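Local structure of aerobactin synthase IucC (Klebsiella pneumoniae, 6CN7) at residues 55-60 with 507-512; 201-206 with 248-253; 309-314 with 414-419. The protein probably joins a second N-acetyl-N-hydroxylysine to N-citryl-N-acetyl-N-hydroxylysine at the cost of ATP, completing the siderophore aerobactin. The protein carries 5 engineered substitutions. One frame throughout, in Å; residues are numbered along the deposited sequence.

Contact 1: 55-60 with 507-512; sequences GIWGWL and RFYQLL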
# COMPACT_ATOMS: atom_id res chain seq x y z
N GLY A 55 -12.89 -14.11 -39.17
CA GLY A 55 -14.31 -14.31 -38.97
C GLY A 55 -15.16 -13.25 -39.64
O GLY A 55 -14.67 -12.35 -40.33
N ILE A 56 -16.47 -13.35 -39.41
CA ILE A 56 -17.43 -12.50 -40.11
C ILE A 56 -17.32 -11.04 -39.68
O ILE A 56 -17.79 -10.16 -40.41
CB ILE A 56 -18.86 -13.02 -39.90
CG1 ILE A 56 -19.83 -12.30 -40.83
CG2 ILE A 56 -19.29 -12.85 -38.44
CD1 ILE A 56 -21.20 -12.94 -40.92
N TRP A 57 -16.74 -10.76 -38.52
CA TRP A 57 -16.57 -9.38 -38.08
C TRP A 57 -15.32 -8.72 -38.66
O TRP A 57 -15.15 -7.51 -38.50
CB TRP A 57 -16.50 -9.32 -36.56
CG TRP A 57 -17.81 -9.60 -35.90
CD1 TRP A 57 -18.24 -10.79 -35.40
CD2 TRP A 57 -18.88 -8.67 -35.70
NE1 TRP A 57 -19.50 -10.66 -34.88
CE2 TRP A 57 -19.92 -9.37 -35.06
CE3 TRP A 57 -19.06 -7.32 -36.00
CZ2 TRP A 57 -21.13 -8.76 -34.71
CZ3 TRP A 57 -20.25 -6.72 -35.65
CH2 TRP A 57 -21.27 -7.44 -35.01
N GLY A 58 -14.47 -9.48 -39.34
CA GLY A 58 -13.17 -8.99 -39.75
C GLY A 58 -12.08 -9.22 -38.72
O GLY A 58 -10.97 -8.71 -38.90
N TRP A 59 -12.37 -9.97 -37.66
CA TRP A 59 -11.44 -10.20 -36.57
C TRP A 59 -10.81 -11.58 -36.72
O TRP A 59 -11.52 -12.56 -36.98
CB TRP A 59 -12.16 -10.07 -35.23
CG TRP A 59 -11.37 -10.50 -34.05
CD1 TRP A 59 -10.22 -9.94 -33.58
CD2 TRP A 59 -11.67 -11.58 -33.17
NE1 TRP A 59 -9.78 -10.61 -32.47
CE2 TRP A 59 -10.66 -11.62 -32.19
CE3 TRP A 59 -12.71 -12.53 -33.11
CZ2 TRP A 59 -10.65 -12.57 -31.17
CZ3 TRP A 59 -12.69 -13.46 -32.09
CH2 TRP A 59 -11.67 -13.48 -31.14
N LEU A 60 -9.49 -11.66 -36.55
CA LEU A 60 -8.75 -12.89 -36.79
C LEU A 60 -8.90 -13.88 -35.64
O LEU A 60 -8.91 -13.50 -34.47
CB LEU A 60 -7.27 -12.58 -37.00
CG LEU A 60 -6.91 -11.77 -38.25
CD1 LEU A 60 -5.50 -11.23 -38.13
CD2 LEU A 60 -7.05 -12.64 -39.49
N ARG A 507 -24.93 -18.48 -40.40
CA ARG A 507 -26.18 -18.98 -39.84
C ARG A 507 -26.44 -18.38 -38.46
O ARG A 507 -27.57 -17.99 -38.15
CB ARG A 507 -26.14 -20.51 -39.76
CG ARG A 507 -27.42 -21.15 -39.25
CD ARG A 507 -28.59 -20.84 -40.17
NE ARG A 507 -29.81 -21.52 -39.73
CZ ARG A 507 -31.03 -21.19 -40.14
NH1 ARG A 507 -31.21 -20.19 -40.98
NH2 ARG A 507 -32.08 -21.87 -39.68
N PHE A 508 -25.40 -18.30 -37.63
CA PHE A 508 -25.52 -17.70 -36.30
C PHE A 508 -26.27 -16.37 -36.37
O PHE A 508 -27.23 -16.15 -35.62
CB PHE A 508 -24.12 -17.51 -35.71
CG PHE A 508 -24.11 -16.95 -34.31
CD1 PHE A 508 -24.23 -15.59 -34.09
CD2 PHE A 508 -23.93 -17.78 -33.22
CE1 PHE A 508 -24.20 -15.07 -32.81
CE2 PHE A 508 -23.90 -17.27 -31.93
CZ PHE A 508 -24.03 -15.91 -31.73
N TYR A 509 -25.84 -15.48 -37.26
CA TYR A 509 -26.43 -14.15 -37.32
C TYR A 509 -27.69 -14.10 -38.17
O TYR A 509 -28.44 -13.12 -38.09
CB TYR A 509 -25.38 -13.16 -37.82
CG TYR A 509 -24.23 -13.03 -36.85
CD1 TYR A 509 -24.31 -12.18 -35.75
CD2 TYR A 509 -23.07 -13.79 -37.00
CE1 TYR A 509 -23.27 -12.08 -34.85
CE2 TYR A 509 -22.03 -13.69 -36.11
CZ TYR A 509 -22.13 -12.83 -35.03
OH TYR A 509 -21.09 -12.73 -34.14
N GLN A 510 -27.95 -15.14 -38.98
CA GLN A 510 -29.27 -15.30 -39.57
C GLN A 510 -30.32 -15.51 -38.48
O GLN A 510 -31.41 -14.93 -38.54
CB GLN A 510 -29.29 -16.48 -40.54
CG GLN A 510 -28.72 -16.18 -41.92
CD GLN A 510 -28.66 -17.42 -42.79
OE1 GLN A 510 -28.83 -18.54 -42.31
NE2 GLN A 510 -28.42 -17.23 -44.08
N LEU A 511 -30.01 -16.34 -37.49
CA LEU A 511 -30.95 -16.60 -36.40
C LEU A 511 -31.20 -15.34 -35.58
O LEU A 511 -32.34 -15.09 -35.16
CB LEU A 511 -30.42 -17.72 -35.51
CG LEU A 511 -30.69 -19.16 -35.96
CD1 LEU A 511 -30.02 -19.47 -37.28
CD2 LEU A 511 -30.22 -20.13 -34.89
N LEU A 512 -30.16 -14.55 -35.33
CA LEU A 512 -30.34 -13.31 -34.58
C LEU A 512 -31.23 -12.34 -35.35
O LEU A 512 -32.13 -11.72 -34.77
CB LEU A 512 -28.98 -12.67 -34.29
CG LEU A 512 -29.00 -11.32 -33.56
CD1 LEU A 512 -29.73 -11.43 -32.23
CD2 LEU A 512 -27.59 -10.79 -33.37
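Tyr-509 reaches out from helix 505-521 to Trp-57 and Ile-56, with Phe-508 against one face of its ring. Arg-507, the first of the segment, faces elsewhere: its NH1 binds Gln-510 OE1 at 3.2 Å, one turn further on, while its NE forms a salt bridge with Glu-396. Phe-508 contributes more directly. Its CD1 sits 3.4 Å above the centre of the Tyr-509 ring, and its own ring goes on to meet Phe-403 edge-to-face, so a large aromatic here links the tyrosine to helix 395-417.

Next comes Tyr-509 itself. With CG anti to the carbonyl carbon (chi1 -64°), the ring extends toward the loop, and OH receives the indole N-H of Trp-57 in a nearly straight bond (NE1 to OH 2.7 Å, 165° at the hydrogen). The oxygen lies close to the indole plane, at the edge where NE1 can donate. A phenol suits the place because its hydroxyl accepts here and also bonds Ser-495 OG, while its ring offers carbon to Ile-56, whose methyl CG2 comes 3.7 Å from CE2. The indole supplies carbon surface besides its N-H: the two rings are steeply inclined, planes 81° apart, with Trp-57 CZ2 at 4.0 Å from Tyr-509 CE1.

The loop is the hairpin connection between antiparallel strands 46-54 and 60-62. A type I turn from Gly-55 to Gly-58 puts Ile-56 and Trp-57 at its two central positions, and Gly-58 follows with a positive phi that favours glycine. Pro-572 touches Ile-56, Trp-57 and Tyr-509 alike.

Beyond the tyrosine, Gln-510 closes the bond to Arg-507, and Leu-511 lays CD1 over one face of that guanidinium. Leu-512 packs on Phe-403 and Leu-491, among the neighbouring helices.

Contact 2: 201-206 with 248-253; sequences FARFNQ and GEFGDL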
# COMPACT_ATOMS: atom_id res chain seq x y z
N PHE A 201 -21.73 -9.76 15.39
CA PHE A 201 -22.46 -8.54 15.69
C PHE A 201 -22.32 -8.15 17.15
O PHE A 201 -22.34 -6.96 17.48
CB PHE A 201 -23.94 -8.71 15.32
CG PHE A 201 -24.79 -7.52 15.66
CD1 PHE A 201 -24.95 -6.49 14.74
CD2 PHE A 201 -25.44 -7.44 16.87
CE1 PHE A 201 -25.74 -5.39 15.05
CE2 PHE A 201 -26.23 -6.35 17.18
CZ PHE A 201 -26.38 -5.32 16.27
N ALA A 202 -22.17 -9.13 18.05
CA ALA A 202 -21.97 -8.82 19.46
C ALA A 202 -20.56 -8.30 19.70
O ALA A 202 -20.37 -7.32 20.43
CB ALA A 202 -22.25 -10.05 20.32
N ARG A 203 -19.56 -8.96 19.11
CA ARG A 203 -18.19 -8.44 19.19
C ARG A 203 -18.11 -7.04 18.61
O ARG A 203 -17.43 -6.17 19.16
CB ARG A 203 -17.25 -9.39 18.45
CG ARG A 203 -15.77 -9.06 18.61
CD ARG A 203 -14.89 -10.22 18.15
NE ARG A 203 -14.97 -10.43 16.70
CZ ARG A 203 -14.15 -9.87 15.81
NH1 ARG A 203 -13.18 -9.06 16.21
NH2 ARG A 203 -14.30 -10.14 14.52
N PHE A 204 -18.82 -6.80 17.50
CA PHE A 204 -18.84 -5.47 16.90
C PHE A 204 -19.46 -4.45 17.85
O PHE A 204 -18.95 -3.33 17.99
CB PHE A 204 -19.61 -5.52 15.58
CG PHE A 204 -19.77 -4.18 14.92
CD1 PHE A 204 -18.74 -3.62 14.18
CD2 PHE A 204 -20.97 -3.49 15.01
CE1 PHE A 204 -18.89 -2.39 13.57
CE2 PHE A 204 -21.13 -2.26 14.40
CZ PHE A 204 -20.09 -1.71 13.67
N ASN A 205 -20.52 -4.83 18.54
CA ASN A 205 -21.16 -3.93 19.46
C ASN A 205 -20.31 -3.66 20.67
O ASN A 205 -20.24 -2.57 21.15
CB ASN A 205 -22.53 -4.43 19.82
CG ASN A 205 -23.61 -3.43 19.47
OD1 ASN A 205 -24.16 -3.44 18.38
ND2 ASN A 205 -23.90 -2.54 20.40
N GLN A 206 -19.60 -4.64 21.11
CA GLN A 206 -18.71 -4.44 22.25
C GLN A 206 -17.67 -3.38 21.94
O GLN A 206 -17.47 -2.44 22.72
CB GLN A 206 -18.04 -5.77 22.63
CG GLN A 206 -17.13 -5.68 23.84
CD GLN A 206 -17.88 -5.39 25.13
OE1 GLN A 206 -18.86 -6.06 25.46
NE2 GLN A 206 -17.43 -4.37 25.86
N GLY A 248 -12.12 -1.91 13.02
CA GLY A 248 -11.44 -3.14 12.67
C GLY A 248 -12.27 -3.98 11.72
O GLY A 248 -13.29 -3.54 11.18
N GLU A 249 -11.82 -5.21 11.52
CA GLU A 249 -12.48 -6.14 10.63
C GLU A 249 -13.46 -7.00 11.41
O GLU A 249 -13.14 -7.50 12.49
CB GLU A 249 -11.45 -7.02 9.92
CG GLU A 249 -10.50 -6.24 9.02
CD GLU A 249 -9.53 -7.14 8.28
OE1 GLU A 249 -9.45 -8.35 8.62
OE2 GLU A 249 -8.84 -6.65 7.36
N PHE A 250 -14.66 -7.17 10.86
CA PHE A 250 -15.70 -7.97 11.49
C PHE A 250 -16.52 -8.67 10.42
O PHE A 250 -16.60 -8.21 9.27
CB PHE A 250 -16.64 -7.13 12.36
CG PHE A 250 -15.97 -6.41 13.49
CD1 PHE A 250 -15.72 -7.06 14.69
CD2 PHE A 250 -15.62 -5.08 13.37
CE1 PHE A 250 -15.12 -6.40 15.74
CE2 PHE A 250 -15.02 -4.41 14.42
CZ PHE A 250 -14.76 -5.07 15.60
N GLY A 251 -17.14 -9.77 10.81
CA GLY A 251 -18.24 -10.34 10.06
C GLY A 251 -17.84 -11.43 9.09
O GLY A 251 -16.81 -12.10 9.23
N ASP A 252 -18.68 -11.61 8.08
CA ASP A 252 -18.57 -12.72 7.15
C ASP A 252 -17.43 -12.50 6.17
O ASP A 252 -16.85 -11.42 6.06
CB ASP A 252 -19.89 -12.89 6.39
CG ASP A 252 -21.02 -13.33 7.28
OD1 ASP A 252 -20.74 -13.94 8.34
OD2 ASP A 252 -22.19 -13.07 6.94
N LEU A 253 -17.11 -13.57 5.43
CA LEU A 253 -16.09 -13.54 4.40
C LEU A 253 -16.72 -13.23 3.06
O LEU A 253 -17.78 -13.78 2.72
CB LEU A 253 -15.36 -14.88 4.35
CG LEU A 253 -14.55 -15.27 5.59
CD1 LEU A 253 -14.02 -16.69 5.46
CD2 LEU A 253 -13.41 -14.30 5.81
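Phe-250 is approached by two neighbours of one helix, Phe-204 on the buried side and Arg-203 on the exposed one. The phenylalanine pair is the tight half. Phe-204 presents its edge to the face of Phe-250 in a T-shaped stack, ring centroids 5.4 Å apart and planes at 84°, and the leading atom, Phe-204 CD1, comes to 3.5 Å from Phe-250 CD2. The helix backbone takes part as well: Phe-204 CA stands over the same ring, 4.2 Å from its centroid, in a CH-pi contact. Met-196 touches both rings, and Val-207 adds to the apolar surroundings of Phe-250, a setting that suits two phenylalanines.

In the fold, this is helix 198-210 lying almost antiparallel to the end of strand 244-250, a member of the large antiparallel sheet where it pairs with strand 165-174. The sheet belongs to the IucA/IucC family region, probably the fingers of the hand-like synthetases of this family. Just after Phe-250 the chain turns a corner at Gly-251, which takes backbone angles at which a CB would press on the carbonyl O of Phe-250, a place suited to glycine.

On the solvent side the groups meet obliquely and do not stack. Arg-203, bent at chi3 (68°), turns one face of its guanidinium to Phe-250 CD1, off-centre, the planes 42° apart, with NH1 3.3 Å from CE1. The long aliphatic stem suits the boundary, since CG can lie near the aromatic ring, 4.0 Å from Phe-250 CE1, while the charged end stays at the exposed side. Its polar partner is Glu-200, one helical turn earlier, which receives NH2 in a salt bridge and also takes the N-H of Gly-251.

Contact 3: 309-314 with 414-419; sequences ATDATL and LCRYGV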
# COMPACT_ATOMS: atom_id res chain seq x y z
N ALA A 309 -42.16 -4.61 -15.36
CA ALA A 309 -43.36 -5.25 -14.84
C ALA A 309 -44.58 -4.92 -15.68
O ALA A 309 -45.46 -5.77 -15.88
CB ALA A 309 -43.58 -4.84 -13.38
N THR A 310 -44.67 -3.68 -16.17
CA THR A 310 -45.84 -3.24 -16.93
C THR A 310 -45.76 -3.68 -18.38
O THR A 310 -46.71 -4.28 -18.90
CB THR A 310 -45.96 -1.71 -16.84
OG1 THR A 310 -46.18 -1.32 -15.48
CG2 THR A 310 -47.10 -1.20 -17.71
N ASP A 311 -44.65 -3.39 -19.05
CA ASP A 311 -44.52 -3.67 -20.47
C ASP A 311 -44.68 -5.16 -20.74
O ASP A 311 -43.96 -5.99 -20.18
CB ASP A 311 -43.17 -3.18 -20.97
CG ASP A 311 -43.03 -3.29 -22.46
OD1 ASP A 311 -42.62 -4.37 -22.94
OD2 ASP A 311 -43.33 -2.31 -23.17
N ALA A 312 -45.61 -5.50 -21.63
CA ALA A 312 -45.90 -6.91 -21.90
C ALA A 312 -44.73 -7.60 -22.60
O ALA A 312 -44.40 -8.74 -22.28
CB ALA A 312 -47.17 -7.03 -22.75
N THR A 313 -44.10 -6.91 -23.55
CA THR A 313 -42.95 -7.50 -24.24
C THR A 313 -41.83 -7.84 -23.26
O THR A 313 -41.20 -8.89 -23.37
CB THR A 313 -42.45 -6.55 -25.33
OG1 THR A 313 -43.50 -6.30 -26.26
CG2 THR A 313 -41.25 -7.14 -26.07
N LEU A 314 -41.58 -6.95 -22.30
CA LEU A 314 -40.54 -7.21 -21.30
C LEU A 314 -41.02 -8.19 -20.25
O LEU A 314 -40.21 -8.98 -19.74
CB LEU A 314 -40.12 -5.89 -20.65
CG LEU A 314 -39.57 -4.86 -21.64
CD1 LEU A 314 -39.44 -3.49 -20.99
CD2 LEU A 314 -38.23 -5.31 -22.20
N LEU A 414 -34.87 0.04 -25.74
CA LEU A 414 -34.31 1.18 -26.45
C LEU A 414 -35.34 1.82 -27.38
O LEU A 414 -35.56 3.03 -27.34
CB LEU A 414 -33.08 0.75 -27.24
CG LEU A 414 -32.50 1.78 -28.22
CD1 LEU A 414 -32.08 3.04 -27.49
CD2 LEU A 414 -31.33 1.19 -29.00
N CYS A 415 -35.97 1.01 -28.24
CA CYS A 415 -36.82 1.58 -29.29
C CYS A 415 -38.11 2.16 -28.73
O CYS A 415 -38.65 3.12 -29.31
CB CYS A 415 -37.13 0.51 -30.33
SG CYS A 415 -35.67 -0.13 -31.16
N ARG A 416 -38.63 1.61 -27.64
CA ARG A 416 -39.89 2.09 -27.07
C ARG A 416 -39.68 3.21 -26.06
O ARG A 416 -40.44 4.18 -26.06
CB ARG A 416 -40.64 0.93 -26.41
CG ARG A 416 -41.89 1.33 -25.62
CD ARG A 416 -43.15 0.84 -26.30
NE ARG A 416 -44.35 1.09 -25.50
CZ ARG A 416 -45.05 0.17 -24.86
NH1 ARG A 416 -44.70 -1.11 -24.90
NH2 ARG A 416 -46.13 0.52 -24.17
N TYR A 417 -38.67 3.09 -25.21
CA TYR A 417 -38.47 4.03 -24.11
C TYR A 417 -37.23 4.91 -24.30
O TYR A 417 -36.95 5.74 -23.43
CB TYR A 417 -38.37 3.27 -22.79
CG TYR A 417 -39.58 2.41 -22.50
CD1 TYR A 417 -40.77 2.98 -22.06
CD2 TYR A 417 -39.53 1.04 -22.66
CE1 TYR A 417 -41.88 2.20 -21.80
CE2 TYR A 417 -40.63 0.25 -22.40
CZ TYR A 417 -41.80 0.84 -21.97
OH TYR A 417 -42.91 0.06 -21.71
N GLY A 418 -36.50 4.75 -25.39
CA GLY A 418 -35.32 5.57 -25.62
C GLY A 418 -34.25 5.41 -24.55
O GLY A 418 -33.52 6.36 -24.27
N VAL A 419 -34.15 4.22 -23.96
CA VAL A 419 -33.22 3.95 -22.86
C VAL A 419 -32.21 2.92 -23.33
O VAL A 419 -32.59 1.89 -23.90
CB VAL A 419 -33.96 3.45 -21.61
CG1 VAL A 419 -32.98 3.09 -20.50
CG2 VAL A 419 -34.95 4.50 -21.12
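The Tyr-417 ring carries CG of Arg-416 over the centre of one face, 3.5 Å above the plane, and meets Asp-311 OD2 at its edge, near its plane. The guanidinium of Arg-416, its chain bent at chi2, has Tyr-417 OH over the centre of one face. Both groups converge on the same carboxylate oxygen without lying flat against it: the carboxylate is turned 72° from the phenol ring and 51° from the guanidinium. Tyr-417 OH donates to OD2 at 2.8 Å, on the anti side and tilted out of the carboxylate plane. The salt bridge from Arg-416 NH1 to OD2 is modelled at 2.5 Å, so short that its exact length is doubtful.

Asp-311 joins helix 291-310 to helix 312-317 and is the N-cap of the latter, OD1 using its anti lone pair to accept from Leu-314 N at 2.9 Å. Aspartate suits this junction because one oxygen can cap the new helix while the other reaches across to the end of helix 395-417. Beside the polar group, Leu-314 CD1 packs 4.2 Å from Tyr-417 CE2. Gly-418, with positive phi, then ends that helix.

His-412 NE2 also bonds OD2. Three partners on one buried oxygen, together with the helix start at the other, would be expected to favour the ionised carboxylate.

The three contacts do not touch one another. Contact 2 lies toward one end of the chain's fold, its centre about 52 Å from that of contact 1, on the opposite side of the chain's centre. Contact 3 is nearer to contact 1, with centres about 27 Å and nearest atoms about 13 Å apart, and helix 395-417 connects them: its early turns pack on helix 505-521, its last turn carries Arg-416 and Tyr-417. From contact 2 to contact 3 the centres are about 44 Å apart. Along the chain, contact 1 closes a loop that encloses the other two, which follow each other in series. Contact 3 joins the IucA/IucC family region to the FhuF-like one.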